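Local structure of chymotrypsin (Cellulomonas bogoriensis, 2EA3) at residues G153-G156 with G162-F165. The protein is a bacterial serine protease of the chymotrypsin family, whose protease domain, the part described here, probably cleaves peptide bonds within proteins. Sequence-based numbering, arbitrary orientation.
Sequences GGSG and GTTF
Phe-165 lays the edge of its ring beside Gly-153, whose carbonyl O lies in the ring plane, 3.6 Å from CD1; the same CD1 is 4.0 Å from CA of Gly-154. With CG set beside the backbone N and anti to the carbonyl carbon (chi1 -64°), the ring stands next to the hydrogen bond that this oxygen accepts, a short, nearly linear one of 2.7 Å from Phe-165 N to Gly-153 O. The return bond, from Gly-153 N to Phe-165 O, is weak. On the same face of the sheet as the ring, Ser-155 and Thr-163 form the next hydrogen-bonded pair, yet their side chains make only a loose contact, OG of Ser-155 lying 3.8 Å from CB of Thr-163. Strands 146-154 and 161-168 are here the two arms of an antiparallel hairpin in the second six-stranded barrel of the chymotrypsin fold, with Gly-153 lying near, but not touching, the probable Ser-His-Asp triad. Thr-164 turns to the other face: its methyl CG2 approaches Gly-153 O to 3.5 Å, while OG1 is hydrogen-bonded to the carbonyl O of Val-130. Where Gly-154 faces Thr-164, the absence of a side chain lets its CA come within 3.2 Å of Thr-163 O in a CA-H...O contact. Gly-156 and Gly-162 also pair without side chains, their CA atoms 4.0 Å apart. Beyond the hairpin, the Phe-165 side chain touches Leu-125 and Val-115.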
ATOM      1  N   GLY A 153      -3.816  -8.319   1.237  1.00 11.47           N
ATOM      2  CA  GLY A 153      -4.721  -9.024   2.129  1.00 13.59           C
ATOM      3  C   GLY A 153      -4.039 -10.225   2.729  1.00 14.41           C
ATOM      4  O   GLY A 153      -2.815 -10.350   2.650  1.00 13.65           O
ATOM      5  N   GLY A 154      -4.836 -11.118   3.314  1.00 14.71           N
ATOM      6  CA  GLY A 154      -4.271 -12.297   3.942  1.00 16.73           C
ATOM      7  C   GLY A 154      -5.201 -12.950   4.937  1.00 18.08           C
ATOM      8  O   GLY A 154      -6.419 -12.974   4.746  1.00 18.73           O
ATOM      9  N   SER A 155      -4.612 -13.508   5.987  1.00 18.24           N
ATOM     10  CA  SER A 155      -5.371 -14.198   7.011  1.00 18.65           C
ATOM     11  C   SER A 155      -4.888 -13.768   8.394  1.00 18.24           C
ATOM     12  O   SER A 155      -3.754 -13.279   8.561  1.00 18.22           O
ATOM     13  CB  SER A 155      -5.157 -15.696   6.853  1.00 19.05           C
ATOM     14  OG  SER A 155      -3.765 -15.992   6.946  1.00 21.87           O
ATOM     15  N   GLY A 156      -5.739 -13.965   9.394  1.00 16.96           N
ATOM     16  CA  GLY A 156      -5.345 -13.705  10.776  1.00 16.89           C
ATOM     17  C   GLY A 156      -5.539 -12.246  11.119  1.00 16.47           C
ATOM     18  O   GLY A 156      -6.260 -11.538  10.436  1.00 16.85           O
ATOM     19  N   GLY A 162      -0.745 -13.361  11.856  1.00 16.80           N
ATOM     20  CA  GLY A 162      -1.327 -13.748  10.584  1.00 16.28           C
ATOM     21  C   GLY A 162      -0.313 -13.741   9.465  1.00 15.60           C
ATOM     22  O   GLY A 162       0.891 -13.580   9.700  1.00 15.37           O
ATOM     23  N   THR A 163      -0.812 -13.927   8.249  1.00 14.48           N
ATOM     24  CA  THR A 163       0.008 -13.905   7.038  1.00 13.64           C
ATOM     25  C   THR A 163      -0.575 -12.830   6.133  1.00 12.75           C
ATOM     26  O   THR A 163      -1.769 -12.844   5.885  1.00 13.03           O
ATOM     27  CB  THR A 163      -0.109 -15.233   6.292  1.00 14.43           C
ATOM     28  OG1 THR A 163       0.266 -16.300   7.166  1.00 18.13           O
ATOM     29  CG2 THR A 163       0.780 -15.238   5.045  1.00 15.04           C
ATOM     30  N   THR A 164       0.256 -11.913   5.656  1.00 11.59           N
ATOM     31  CA  THR A 164      -0.227 -10.816   4.801  1.00 10.63           C
ATOM     32  C   THR A 164       0.559 -10.794   3.496  1.00 10.77           C
ATOM     33  O   THR A 164       1.786 -10.965   3.496  1.00  9.92           O
ATOM     34  CB  THR A 164      -0.098  -9.456   5.491  1.00 10.38           C
ATOM     35  OG1 THR A 164      -0.805  -9.493   6.738  1.00 11.51           O
ATOM     36  CG2 THR A 164      -0.710  -8.337   4.624  1.00 11.15           C
ATOM     37  N   PHE A 165      -0.164 -10.559   2.401  1.00  9.19           N
ATOM     38  CA  PHE A 165       0.409 -10.534   1.070  1.00 10.38           C
ATOM     39  C   PHE A 165       0.399  -9.121   0.546  1.00 10.05           C
ATOM     40  O   PHE A 165      -0.507  -8.351   0.877  1.00 10.02           O
ATOM     41  CB  PHE A 165      -0.426 -11.409   0.137  1.00 10.78           C
ATOM     42  CG  PHE A 165      -0.420 -12.875   0.515  1.00 12.61           C
ATOM     43  CD1 PHE A 165      -1.295 -13.372   1.490  1.00 14.93           C
ATOM     44  CD2 PHE A 165       0.477 -13.749  -0.096  1.00 13.63           C
ATOM     45  CE1 PHE A 165      -1.276 -14.753   1.839  1.00 16.36           C
ATOM     46  CE2 PHE A 165       0.492 -15.100   0.228  1.00 13.48           C
ATOM     47  CZ  PHE A 165      -0.386 -15.599   1.208  1.00 14.18           C
TER